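Local coordinates for RagB/SusD domain protein (PDB 5J5U) that binds chitin as a SusD-like protein, probably an outer-membrane lipoprotein that captures chitin fragments for a polysaccharide utilization system, at residues M188-A193 with N214-S219; D273-M278 with D386-A391; K277-P282 with Y411-I416; H334-E339 with I369-V374. One frame throughout, in Å; residues are numbered along the deposited sequence.

All four contacts lie in the largely helical SusD-like fold. Contact 1 closes first along the chain, between helix 178-195 and the loop after helix 201-214. Contacts 2 and 3 both use the short helix 276-279, sharing Lys277 and Met278, and reach helix 382-391 and the loop before helix 415-425; contact 4 is nested inside both loops, joining helix 337-349 to the end of helix 357-371. Centres of contacts 3 and 4 lie about 12 Å apart, those of contacts 1 and 2 about 25 Å. Glu339 of contact 4 receives Arg191 of contact 1 and Tyr411 of contact 3, tying distant parts of the chain together in the interior.

Contact 1: residues M188-A193 with N214-S219; sequences MRLRLA and NGVFES
Leu190 and Val216 meet methyl to methyl, CD2 of Leu190 lying 4.2 Å from CG1 of Val216. Leu190 sits on the flank of helix 178-195 and its CA-CB bond points at the 214-219 segment; chi1 of -179° sends CG away from the backbone nitrogen, carrying the branch outward from the helix. Val216 answers with its own CB turned toward the helix, and its CG1 reaches Leu190. The two backbones stay well apart, 8.1 Å between Leu190 CA and Val216 CA, and the two side chains meet across that interval. The preceding residue, Arg189, extends from CG to NE and brings its guanidinium beside the amide of Asn214, Arg189 NH1 to Asn214 ND2 3.8 Å, the two planes standing 86° apart. This approach is van der Waals contact between two nitrogens; the charged end is held by other groups, NE by Gln207 and NH1 by a salt bridge to Asp155. The pair of helices 178-195 and 201-214 forms an alpha-hairpin within the SusD-like fold, and the second helix ends here: Gly215, with positive phi (109°), is the first residue to leave helical geometry, turning the chain so that Val216 faces back onto the first helix. Ala208 and Ala211 of helix 201-214 also pack against Leu190, while Asn186 donates its side-chain amide to the carbonyl oxygen of Gly215.

Contact 2: residues D273-M278 with D386-A391; sequences DPRLKM and DAYVNA
Asp273 and Tyr388 bring their backbones to 6.5 Å between CA atoms, where a type I beta turn, Asp273 to Leu276, leads into helix 276-279 and faces helix 382-391. The Tyr388 ring takes two carbons over one face. CA of Asp273 stands 3.8 Å from the ring centroid and CD of Pro274 4.0 Å, both CH-pi contacts displaced toward the rim. With chi1 at 171°, Tyr388 swings its ring out from the helix and under the turn. Its hydroxyl ends beside the Asp273 carboxylate, which is inclined 59° to the ring plane; the bond from Tyr388 OH to Asp273 OD2 is short at 2.5 Å but weak in geometry. The same carboxylate forms a salt bridge with Arg275, which grips it side-on, one nitrogen to each oxygen. Arg275 NH2 reaches OD2 of Asp273 at 2.8 Å, nearly straight and on the syn lone pair, whereas Arg275 NE meets Asp273 OD1 at 2.9 Å on the syn side, 25° out of the carboxylate plane. The anti lone pair of Asp273 OD1 accepts from Arg275 N at 3.0 Å, a capping bond at the start of the helix. Nearby, Gln406 of helix 399-410 accepts from Arg275 NH2 and makes a weak bond to Tyr388 OH, and Ile369 of helix 357-371 packs on Pro274 and Arg275. A buried carboxylate with a guanidinium, a backbone N-H and a phenol around it would be expected to stay ionised, its charge balanced by Arg275 and its rotation fixed from both oxygens.

Contact 3: residues K277-P282 with Y411-I416; sequences KMLATP and YLFNSI
This is a small, buried, wholly apolar contact in the helical SusD-like fold, joining the end of short helix 276-279 to the connection between helices 399-410 and 415-425. That connection is a type II beta turn from Tyr411 to Asn414, closed by the Asn414 N to Tyr411 O bond of 2.9 Å, and the two residues at its corner supply the side chains that meet Leu279. Phe413 has the positive phi (70°) usual for the third position of such a turn. On the other side, Leu279 is the last residue of its helix, and the chain passes directly into strand 280-281, which pairs with strand 320-321. Leu279 and Leu412 point at each other tip to tip: CD2 of Leu412 is equally near both methyls of Leu279, 3.9 Å from CD1 and from CD2 of Leu279. Leu412 reaches this position with CG trans to its own backbone N, chi1 -167°, which carries the branch off the turn toward the helix end. Phe413 approaches differently, its side chain and that of Leu279 running past each other in opposite directions. Within the turn Leu412 lies over one face of the Phe413 ring, its CG 3.9 Å above the ring plane, over the centre. Phe260 of strand 259-260 touches Leu279, Leu412 and Phe413 alike, while Leu268 and Leu264 of helix 262-270 pack on Leu279 and Leu412 respectively, extending the apolar cluster. Leu279 CD2 comes obliquely to the CE2-CZ side of the Phe413 ring, 4.1 Å from Phe413 CE2.

Contact 4: residues H334-E339 with I369-V374; sequences HVSYSE and IKQLEV
The start of helix 337-349, where the chain leaves strand 332-335, meets the last turn of helix 357-371 through one long side chain, Gln371. Its amide oxygen OE1 comes to 3.4 Å from CB of Ser338 and 4.0 Å from CB of Ser336, both van der Waals approaches to methylene carbons. Gln371 has chi1 of 88°, with CG lodged between backbone N and carbonyl carbon, and the chain then runs extended toward the helix start. A water makes the polar link: it donates to Gln371 OE1 at 2.9 Å and accepts from Ser338 N at 3.1 Å, thus bridging the amide oxygen and an N-H of the first helical turn. Ser336 and Glu339 form a capping box at this helix start. Ser336, at the N-cap, accepts from Glu339 N through OG at 2.9 Å, and Glu339 OE1 accepts a weak, long bond from Ser336 N. The N-H of Tyr337, between them, goes to the side-chain oxygen of Asn223. The two helices, 337-349 and 357-371, are consecutive and pair within the helical SusD-like fold, with Ala367 packing on Tyr337 and Ser338. Ser338 points its CB at Gln371, but chi1 of 172° turns OG aside to Thr410 and the carbonyl oxygen of Gly364. The carboxylate of Glu339 is engaged further by Arg191 in a salt bridge and by the hydroxyl of Tyr411, both at OE2.

Contact 1: residues M188-A193 with N214-S219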
loop_
_atom_site.group_PDB
_atom_site.type_symbol
_atom_site.label_atom_id
_atom_site.label_comp_id
_atom_site.label_asym_id
_atom_site.label_seq_id
_atom_site.Cartn_x
_atom_site.Cartn_y
_atom_site.Cartn_z
ATOM N N MET A 188 7.834 -7.543 6.073
ATOM C CA MET A 188 6.824 -8.131 5.189
ATOM C C MET A 188 6.077 -9.258 5.903
ATOM O O MET A 188 4.845 -9.357 5.814
ATOM C CB MET A 188 7.462 -8.649 3.890
ATOM C CG MET A 188 7.746 -7.546 2.856
ATOM S SD MET A 188 6.209 -6.732 2.325
ATOM C CE MET A 188 5.382 -8.060 1.447
ATOM N N ARG A 189 6.832 -10.100 6.614
ATOM C CA ARG A 189 6.237 -11.220 7.352
ATOM C C ARG A 189 5.208 -10.727 8.356
ATOM O O ARG A 189 4.108 -11.286 8.460
ATOM C CB ARG A 189 7.320 -12.025 8.058
ATOM C CG ARG A 189 6.806 -13.194 8.880
ATOM C CD ARG A 189 7.968 -14.130 9.148
ATOM N NE ARG A 189 7.588 -15.344 9.854
ATOM C CZ ARG A 189 8.436 -16.331 10.115
ATOM N NH1 ARG A 189 9.699 -16.232 9.721
ATOM N NH2 ARG A 189 8.022 -17.420 10.748
ATOM N N LEU A 190 5.552 -9.659 9.070
ATOM C CA LEU A 190 4.623 -9.049 10.032
ATOM C C LEU A 190 3.370 -8.430 9.366
ATOM O O LEU A 190 2.264 -8.460 9.922
ATOM C CB LEU A 190 5.366 -7.982 10.855
ATOM C CG LEU A 190 4.598 -7.225 11.929
ATOM C CD1 LEU A 190 4.104 -8.160 13.001
ATOM C CD2 LEU A 190 5.481 -6.137 12.522
ATOM N N ARG A 191 3.571 -7.805 8.208
ATOM C CA ARG A 191 2.466 -7.241 7.443
ATOM C C ARG A 191 1.473 -8.355 7.062
ATOM O O ARG A 191 0.252 -8.217 7.205
ATOM C CB ARG A 191 2.999 -6.517 6.193
ATOM C CG ARG A 191 1.925 -6.125 5.198
ATOM C CD ARG A 191 2.500 -5.716 3.856
ATOM N NE ARG A 191 3.013 -4.354 3.880
ATOM C CZ ARG A 191 3.416 -3.702 2.803
ATOM N NH1 ARG A 191 3.355 -4.305 1.615
ATOM N NH2 ARG A 191 3.857 -2.450 2.915
ATOM N N LEU A 192 2.012 -9.466 6.574
ATOM C CA LEU A 192 1.176 -10.613 6.206
ATOM C C LEU A 192 0.524 -11.222 7.465
ATOM O O LEU A 192 -0.644 -11.627 7.440
ATOM C CB LEU A 192 2.008 -11.640 5.434
ATOM C CG LEU A 192 2.562 -11.042 4.132
ATOM C CD1 LEU A 192 3.670 -11.858 3.547
ATOM C CD2 LEU A 192 1.475 -10.847 3.097
ATOM N N ALA A 193 1.268 -11.268 8.568
ATOM C CA ALA A 193 0.729 -11.823 9.795
ATOM C C ALA A 193 -0.464 -11.035 10.258
ATOM O O ALA A 193 -1.500 -11.608 10.588
ATOM C CB ALA A 193 1.784 -11.850 10.900
ATOM N N ASN A 214 12.757 -12.231 14.903
ATOM C CA ASN A 214 13.800 -12.263 13.886
ATOM C C ASN A 214 14.343 -10.859 13.576
ATOM O O ASN A 214 15.484 -10.702 13.123
ATOM C CB ASN A 214 13.272 -12.895 12.595
ATOM C CG ASN A 214 13.080 -14.390 12.701
ATOM O OD1 ASN A 214 13.119 -14.959 13.795
ATOM N ND2 ASN A 214 12.851 -15.038 11.559
ATOM N N GLY A 215 13.513 -9.842 13.793
ATOM C CA GLY A 215 13.940 -8.458 13.657
ATOM C C GLY A 215 13.408 -7.674 12.466
ATOM O O GLY A 215 13.852 -7.879 11.338
ATOM N N VAL A 216 12.484 -6.745 12.715
ATOM C CA VAL A 216 11.960 -5.915 11.630
ATOM C C VAL A 216 12.784 -4.642 11.461
ATOM O O VAL A 216 13.879 -4.533 12.010
ATOM C CB VAL A 216 10.466 -5.553 11.846
ATOM C CG1 VAL A 216 9.601 -6.809 11.780
ATOM C CG2 VAL A 216 10.261 -4.794 13.156
ATOM N N PHE A 217 12.262 -3.688 10.694
ATOM C CA PHE A 217 12.940 -2.411 10.496
ATOM C C PHE A 217 13.279 -1.782 11.841
ATOM O O PHE A 217 12.492 -1.902 12.805
ATOM C CB PHE A 217 12.073 -1.460 9.676
ATOM C CG PHE A 217 11.977 -1.818 8.221
ATOM C CD1 PHE A 217 12.874 -2.702 7.649
ATOM C CD2 PHE A 217 10.989 -1.255 7.419
ATOM C CE1 PHE A 217 12.786 -3.018 6.306
ATOM C CE2 PHE A 217 10.899 -1.570 6.079
ATOM C CZ PHE A 217 11.799 -2.453 5.521
ATOM N N GLU A 218 14.446 -1.139 11.925
ATOM C CA GLU A 218 14.858 -0.532 13.204
ATOM C C GLU A 218 14.821 0.994 13.166
ATOM O O GLU A 218 14.845 1.632 14.207
ATOM C CB GLU A 218 16.247 -1.011 13.642
ATOM C CG GLU A 218 16.260 -2.476 14.101
ATOM C CD GLU A 218 17.664 -3.038 14.286
ATOM O OE1 GLU A 218 18.381 -2.533 15.185
ATOM O OE2 GLU A 218 18.056 -3.959 13.527
ATOM N N SER A 219 14.776 1.572 11.966
ATOM C CA SER A 219 14.514 3.005 11.812
ATOM C C SER A 219 14.131 3.302 10.372
ATOM O O SER A 219 14.153 2.408 9.528
ATOM C CB SER A 219 15.732 3.850 12.181
ATOM O OG SER A 219 16.742 3.671 11.210
#

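Contact 2: residues D273-M278 with D386-A391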
loop_
_atom_site.group_PDB
_atom_site.type_symbol
_atom_site.label_atom_id
_atom_site.label_comp_id
_atom_site.label_asym_id
_atom_site.label_seq_id
_atom_site.Cartn_x
_atom_site.Cartn_y
_atom_site.Cartn_z
ATOM N N ASP A 273 -1.840 17.312 13.431
ATOM C CA ASP A 273 -0.773 16.481 12.881
ATOM C C ASP A 273 0.203 17.374 12.104
ATOM O O ASP A 273 -0.219 18.199 11.303
ATOM C CB ASP A 273 -1.366 15.382 11.986
ATOM C CG ASP A 273 -0.410 14.227 11.748
ATOM O OD1 ASP A 273 0.637 14.453 11.136
ATOM O OD2 ASP A 273 -0.711 13.084 12.162
ATOM N N PRO A 274 1.514 17.244 12.366
ATOM C CA PRO A 274 2.506 18.069 11.657
ATOM C C PRO A 274 2.614 17.743 10.159
ATOM O O PRO A 274 3.296 18.447 9.414
ATOM C CB PRO A 274 3.825 17.731 12.366
ATOM C CG PRO A 274 3.439 17.131 13.647
ATOM C CD PRO A 274 2.134 16.425 13.420
ATOM N N ARG A 275 1.962 16.677 9.717
ATOM C CA ARG A 275 2.116 16.272 8.330
ATOM C C ARG A 275 1.225 17.085 7.420
ATOM O O ARG A 275 1.356 16.992 6.211
ATOM C CB ARG A 275 1.816 14.785 8.162
ATOM C CG ARG A 275 2.932 13.882 8.640
ATOM C CD ARG A 275 2.505 12.435 8.630
ATOM N NE ARG A 275 1.590 12.166 9.727
ATOM C CZ ARG A 275 1.368 10.956 10.222
ATOM N NH1 ARG A 275 1.985 9.906 9.693
ATOM N NH2 ARG A 275 0.527 10.792 11.230
ATOM N N LEU A 276 0.343 17.890 8.008
ATOM C CA LEU A 276 -0.657 18.664 7.262
ATOM C C LEU A 276 -0.082 19.483 6.093
ATOM O O LEU A 276 -0.511 19.319 4.934
ATOM C CB LEU A 276 -1.411 19.597 8.215
ATOM C CG LEU A 276 -2.474 20.495 7.583
ATOM C CD1 LEU A 276 -3.542 19.639 6.928
ATOM C CD2 LEU A 276 -3.112 21.411 8.626
ATOM N N LYS A 277 0.882 20.356 6.398
ATOM C CA LYS A 277 1.499 21.229 5.386
ATOM C C LYS A 277 2.678 20.574 4.669
ATOM O O LYS A 277 3.114 21.051 3.611
ATOM C CB LYS A 277 1.957 22.557 6.017
ATOM C CG LYS A 277 0.905 23.244 6.857
ATOM C CD LYS A 277 1.513 24.413 7.629
ATOM C CE LYS A 277 0.448 25.340 8.173
ATOM N NZ LYS A 277 1.062 26.477 8.906
ATOM N N MET A 278 3.195 19.486 5.235
ATOM C CA MET A 278 4.184 18.691 4.519
ATOM C C MET A 278 3.511 18.041 3.311
ATOM O O MET A 278 4.168 17.744 2.319
ATOM C CB MET A 278 4.795 17.619 5.430
ATOM C CG MET A 278 5.422 18.165 6.717
ATOM S SD MET A 278 6.102 16.884 7.793
ATOM C CE MET A 278 7.407 16.241 6.736
ATOM N N ASP A 386 6.996 15.735 19.121
ATOM C CA ASP A 386 6.878 15.302 20.506
ATOM C C ASP A 386 5.579 15.821 21.120
ATOM O O ASP A 386 4.880 15.099 21.844
ATOM C CB ASP A 386 8.098 15.776 21.303
ATOM C CG ASP A 386 9.407 15.224 20.745
ATOM O OD1 ASP A 386 9.376 14.160 20.090
ATOM O OD2 ASP A 386 10.470 15.859 20.936
ATOM N N ALA A 387 5.234 17.060 20.791
ATOM C CA ALA A 387 4.018 17.670 21.316
ATOM C C ALA A 387 2.775 16.925 20.825
ATOM O O ALA A 387 1.870 16.614 21.610
ATOM C CB ALA A 387 3.950 19.145 20.929
ATOM N N TYR A 388 2.745 16.631 19.527
ATOM C CA TYR A 388 1.611 15.925 18.921
ATOM C C TYR A 388 1.440 14.520 19.473
ATOM O O TYR A 388 0.343 14.137 19.877
ATOM C CB TYR A 388 1.794 15.873 17.404
ATOM C CG TYR A 388 0.820 14.996 16.636
ATOM C CD1 TYR A 388 -0.534 15.320 16.549
ATOM C CD2 TYR A 388 1.269 13.874 15.948
ATOM C CE1 TYR A 388 -1.409 14.535 15.824
ATOM C CE2 TYR A 388 0.395 13.086 15.216
ATOM C CZ TYR A 388 -0.934 13.420 15.153
ATOM O OH TYR A 388 -1.788 12.627 14.417
ATOM N N VAL A 389 2.534 13.762 19.479
ATOM C CA VAL A 389 2.546 12.387 19.982
ATOM C C VAL A 389 2.087 12.324 21.441
ATOM O O VAL A 389 1.317 11.436 21.831
ATOM C CB VAL A 389 3.946 11.765 19.848
ATOM C CG1 VAL A 389 4.232 10.819 21.010
ATOM C CG2 VAL A 389 4.082 11.046 18.508
ATOM N N ASN A 390 2.552 13.276 22.248
ATOM C CA ASN A 390 2.221 13.256 23.669
ATOM C C ASN A 390 0.829 13.819 23.973
ATOM O O ASN A 390 0.239 13.484 24.997
ATOM C CB ASN A 390 3.298 14.012 24.456
ATOM C CG ASN A 390 4.636 13.279 24.456
ATOM O OD1 ASN A 390 4.687 12.046 24.388
ATOM N ND2 ASN A 390 5.727 14.038 24.506
ATOM N N ALA A 391 0.304 14.661 23.084
ATOM C CA ALA A 391 -1.036 15.229 23.276
ATOM C C ALA A 391 -2.150 14.274 22.855
ATOM O O ALA A 391 -3.290 14.403 23.311
ATOM C CB ALA A 391 -1.170 16.531 22.516
#

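Contact 3: residues K277-P282 with Y411-I416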
loop_
_atom_site.group_PDB
_atom_site.type_symbol
_atom_site.label_atom_id
_atom_site.label_comp_id
_atom_site.label_asym_id
_atom_site.label_seq_id
_atom_site.Cartn_x
_atom_site.Cartn_y
_atom_site.Cartn_z
ATOM N N LYS A 277 0.882 20.356 6.398
ATOM C CA LYS A 277 1.499 21.229 5.386
ATOM C C LYS A 277 2.678 20.574 4.669
ATOM O O LYS A 277 3.114 21.051 3.611
ATOM C CB LYS A 277 1.957 22.557 6.017
ATOM C CG LYS A 277 0.905 23.244 6.857
ATOM C CD LYS A 277 1.513 24.413 7.629
ATOM C CE LYS A 277 0.448 25.340 8.173
ATOM N NZ LYS A 277 1.062 26.477 8.906
ATOM N N MET A 278 3.195 19.486 5.235
ATOM C CA MET A 278 4.184 18.691 4.519
ATOM C C MET A 278 3.511 18.041 3.311
ATOM O O MET A 278 4.168 17.744 2.319
ATOM C CB MET A 278 4.795 17.619 5.430
ATOM C CG MET A 278 5.422 18.165 6.717
ATOM S SD MET A 278 6.102 16.884 7.793
ATOM C CE MET A 278 7.407 16.241 6.736
ATOM N N LEU A 279 2.199 17.813 3.412
ATOM C CA LEU A 279 1.446 17.113 2.363
ATOM C C LEU A 279 0.608 18.060 1.496
ATOM O O LEU A 279 0.617 17.954 0.277
ATOM C CB LEU A 279 0.519 16.045 2.984
ATOM C CG LEU A 279 1.162 14.855 3.693
ATOM C CD1 LEU A 279 0.145 14.071 4.509
ATOM C CD2 LEU A 279 1.853 13.958 2.698
ATOM N N ALA A 280 -0.129 18.970 2.134
ATOM C CA ALA A 280 -1.111 19.801 1.431
ATOM C C ALA A 280 -0.643 21.242 1.155
ATOM O O ALA A 280 0.007 21.877 1.985
ATOM C CB ALA A 280 -2.397 19.838 2.218
ATOM N N THR A 281 -1.017 21.762 -0.005
ATOM C CA THR A 281 -0.830 23.161 -0.302
ATOM C C THR A 281 -2.076 23.919 0.154
ATOM O O THR A 281 -3.191 23.383 0.098
ATOM C CB THR A 281 -0.613 23.399 -1.785
ATOM O OG1 THR A 281 -1.807 23.057 -2.495
ATOM C CG2 THR A 281 0.562 22.581 -2.299
ATOM N N PRO A 282 -1.896 25.167 0.609
ATOM C CA PRO A 282 -3.023 25.946 1.149
ATOM C C PRO A 282 -4.026 26.362 0.075
ATOM O O PRO A 282 -3.664 26.411 -1.091
ATOM C CB PRO A 282 -2.332 27.178 1.749
ATOM C CG PRO A 282 -1.050 27.319 0.948
ATOM C CD PRO A 282 -0.618 25.911 0.656
ATOM N N TYR A 411 0.231 4.733 4.914
ATOM C CA TYR A 411 0.111 4.104 3.602
ATOM C C TYR A 411 -0.290 5.051 2.500
ATOM O O TYR A 411 -0.653 4.606 1.410
ATOM C CB TYR A 411 -0.909 2.973 3.636
ATOM C CG TYR A 411 -0.454 1.725 4.348
ATOM C CD1 TYR A 411 0.822 1.200 4.151
ATOM C CD2 TYR A 411 -1.289 1.089 5.237
ATOM C CE1 TYR A 411 1.241 0.054 4.821
ATOM C CE2 TYR A 411 -0.897 -0.057 5.894
ATOM C CZ TYR A 411 0.363 -0.571 5.694
ATOM O OH TYR A 411 0.728 -1.717 6.374
ATOM N N LEU A 412 -0.249 6.352 2.769
ATOM C CA LEU A 412 -0.524 7.333 1.722
ATOM C C LEU A 412 0.497 7.168 0.598
ATOM O O LEU A 412 1.657 6.875 0.877
ATOM C CB LEU A 412 -0.500 8.749 2.293
ATOM C CG LEU A 412 -1.065 9.840 1.392
ATOM C CD1 LEU A 412 -2.516 9.539 1.110
ATOM C CD2 LEU A 412 -0.891 11.248 2.047
ATOM N N PHE A 413 0.048 7.302 -0.654
ATOM C CA PHE A 413 0.849 7.013 -1.852
ATOM C C PHE A 413 1.135 5.514 -2.053
ATOM O O PHE A 413 1.688 5.125 -3.083
ATOM C CB PHE A 413 2.174 7.793 -1.837
ATOM C CG PHE A 413 2.001 9.252 -1.532
ATOM C CD1 PHE A 413 1.043 9.998 -2.193
ATOM C CD2 PHE A 413 2.756 9.866 -0.537
ATOM C CE1 PHE A 413 0.860 11.337 -1.897
ATOM C CE2 PHE A 413 2.582 11.201 -0.240
ATOM C CZ PHE A 413 1.642 11.941 -0.923
ATOM N N ASN A 414 0.737 4.688 -1.086
ATOM C CA ASN A 414 0.718 3.230 -1.242
ATOM C C ASN A 414 -0.687 2.733 -0.906
ATOM O O ASN A 414 -0.898 2.032 0.083
ATOM C CB ASN A 414 1.752 2.531 -0.347
ATOM C CG ASN A 414 2.047 1.108 -0.812
ATOM O OD1 ASN A 414 1.324 0.552 -1.648
ATOM N ND2 ASN A 414 3.080 0.502 -0.248
ATOM N N SER A 415 -1.644 3.152 -1.726
ATOM C CA SER A 415 -3.046 2.997 -1.404
ATOM C C SER A 415 -3.529 1.555 -1.430
ATOM O O SER A 415 -4.554 1.256 -0.816
ATOM C CB SER A 415 -3.910 3.841 -2.346
ATOM O OG SER A 415 -3.668 5.214 -2.124
ATOM N N ILE A 416 -2.821 0.679 -2.138
ATOM C CA ILE A 416 -3.178 -0.730 -2.153
ATOM C C ILE A 416 -3.164 -1.282 -0.711
ATOM O O ILE A 416 -4.103 -1.980 -0.300
ATOM C CB ILE A 416 -2.236 -1.538 -3.055
ATOM C CG1 ILE A 416 -2.470 -1.188 -4.518
ATOM C CG2 ILE A 416 -2.434 -3.060 -2.858
ATOM C CD1 ILE A 416 -1.522 -1.922 -5.471
#

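Contact 4: residues H334-E339 with I369-V374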
loop_
_atom_site.group_PDB
_atom_site.type_symbol
_atom_site.label_atom_id
_atom_site.label_comp_id
_atom_site.label_asym_id
_atom_site.label_seq_id
_atom_site.Cartn_x
_atom_site.Cartn_y
_atom_site.Cartn_z
ATOM N N HIS A 334 7.836 1.539 -0.471
ATOM C CA HIS A 334 7.135 0.247 -0.488
ATOM C C HIS A 334 6.753 -0.306 0.893
ATOM O O HIS A 334 5.612 -0.722 1.113
ATOM C CB HIS A 334 7.986 -0.803 -1.204
ATOM C CG HIS A 334 8.080 -0.596 -2.680
ATOM N ND1 HIS A 334 7.010 -0.794 -3.527
ATOM C CD2 HIS A 334 9.114 -0.212 -3.463
ATOM C CE1 HIS A 334 7.383 -0.542 -4.767
ATOM N NE2 HIS A 334 8.655 -0.184 -4.756
ATOM N N VAL A 335 7.731 -0.368 1.794
ATOM C CA VAL A 335 7.534 -0.871 3.148
ATOM C C VAL A 335 8.265 0.047 4.118
ATOM O O VAL A 335 9.370 0.508 3.823
ATOM C CB VAL A 335 8.039 -2.321 3.321
ATOM C CG1 VAL A 335 7.463 -2.917 4.585
ATOM C CG2 VAL A 335 7.710 -3.199 2.072
ATOM N N SER A 336 7.678 0.299 5.281
ATOM C CA SER A 336 8.191 1.372 6.114
ATOM C C SER A 336 8.413 0.971 7.562
ATOM O O SER A 336 7.855 -0.023 8.041
ATOM C CB SER A 336 7.238 2.564 6.062
ATOM O OG SER A 336 6.053 2.292 6.782
ATOM N N TYR A 337 9.243 1.756 8.248
ATOM C CA TYR A 337 9.495 1.565 9.673
ATOM C C TYR A 337 8.259 1.976 10.473
ATOM O O TYR A 337 7.861 1.318 11.452
ATOM C CB TYR A 337 10.716 2.379 10.116
ATOM C CG TYR A 337 10.961 2.333 11.613
ATOM C CD1 TYR A 337 11.274 1.137 12.241
ATOM C CD2 TYR A 337 10.886 3.478 12.389
ATOM C CE1 TYR A 337 11.497 1.077 13.594
ATOM C CE2 TYR A 337 11.114 3.428 13.760
ATOM C CZ TYR A 337 11.419 2.218 14.351
ATOM O OH TYR A 337 11.643 2.136 15.704
ATOM N N SER A 338 7.632 3.054 10.018
ATOM C CA SER A 338 6.383 3.511 10.607
ATOM C C SER A 338 5.365 2.375 10.604
ATOM O O SER A 338 4.757 2.067 11.632
ATOM C CB SER A 338 5.842 4.728 9.851
ATOM O OG SER A 338 4.536 5.063 10.299
ATOM N N GLU A 339 5.197 1.742 9.445
ATOM C CA GLU A 339 4.290 0.598 9.327
ATOM C C GLU A 339 4.619 -0.517 10.330
ATOM O O GLU A 339 3.735 -0.985 11.028
ATOM C CB GLU A 339 4.313 0.039 7.895
ATOM C CG GLU A 339 3.882 -1.409 7.801
ATOM C CD GLU A 339 3.901 -1.934 6.381
ATOM O OE1 GLU A 339 4.613 -1.329 5.547
ATOM O OE2 GLU A 339 3.219 -2.959 6.113
ATOM N N ILE A 369 5.713 10.650 10.427
ATOM C CA ILE A 369 5.896 12.089 10.248
ATOM C C ILE A 369 7.244 12.372 9.601
ATOM O O ILE A 369 7.339 13.219 8.708
ATOM C CB ILE A 369 5.785 12.852 11.584
ATOM C CG1 ILE A 369 4.376 12.707 12.153
ATOM C CG2 ILE A 369 6.085 14.337 11.388
ATOM C CD1 ILE A 369 4.255 13.182 13.583
ATOM N N LYS A 370 8.273 11.629 9.997
ATOM C CA LYS A 370 9.605 11.879 9.448
ATOM C C LYS A 370 9.855 11.232 8.101
ATOM O O LYS A 370 10.766 11.658 7.388
ATOM C CB LYS A 370 10.706 11.430 10.427
ATOM C CG LYS A 370 10.895 12.390 11.610
ATOM C CD LYS A 370 11.939 11.928 12.634
ATOM C CE LYS A 370 12.102 12.993 13.733
ATOM N NZ LYS A 370 13.154 12.666 14.732
ATOM N N GLN A 371 9.076 10.206 7.745
ATOM C CA GLN A 371 9.345 9.488 6.495
ATOM C C GLN A 371 9.060 10.377 5.285
ATOM O O GLN A 371 9.564 10.135 4.194
ATOM C CB GLN A 371 8.515 8.198 6.415
ATOM C CG GLN A 371 7.132 8.386 5.806
ATOM C CD GLN A 371 6.239 7.170 5.968
ATOM O OE1 GLN A 371 6.422 6.368 6.884
ATOM N NE2 GLN A 371 5.259 7.033 5.080
ATOM N N LEU A 372 8.273 11.425 5.495
ATOM C CA LEU A 372 7.917 12.342 4.415
ATOM C C LEU A 372 9.097 13.216 3.974
ATOM O O LEU A 372 9.070 13.819 2.898
ATOM C CB LEU A 372 6.752 13.238 4.844
ATOM C CG LEU A 372 5.417 12.608 5.238
ATOM C CD1 LEU A 372 4.385 13.707 5.373
ATOM C CD2 LEU A 372 4.958 11.593 4.207
ATOM N N GLU A 373 10.138 13.275 4.795
ATOM C CA GLU A 373 11.272 14.131 4.482
ATOM C C GLU A 373 11.938 13.722 3.172
ATOM O O GLU A 373 12.353 14.563 2.376
ATOM C CB GLU A 373 12.281 14.095 5.622
ATOM C CG GLU A 373 11.747 14.686 6.924
ATOM C CD GLU A 373 12.743 14.577 8.059
ATOM O OE1 GLU A 373 13.931 14.280 7.794
ATOM O OE2 GLU A 373 12.333 14.756 9.222
ATOM N N VAL A 374 11.980 12.422 2.915
ATOM C CA VAL A 374 12.669 11.930 1.733
ATOM C C VAL A 374 11.963 12.402 0.462
ATOM O O VAL A 374 12.555 12.398 -0.607
ATOM C CB VAL A 374 12.783 10.394 1.751
ATOM C CG1 VAL A 374 11.416 9.745 1.641
ATOM C CG2 VAL A 374 13.714 9.916 0.650
HETATM O O HOH W 1 8.766 4.929 7.876
#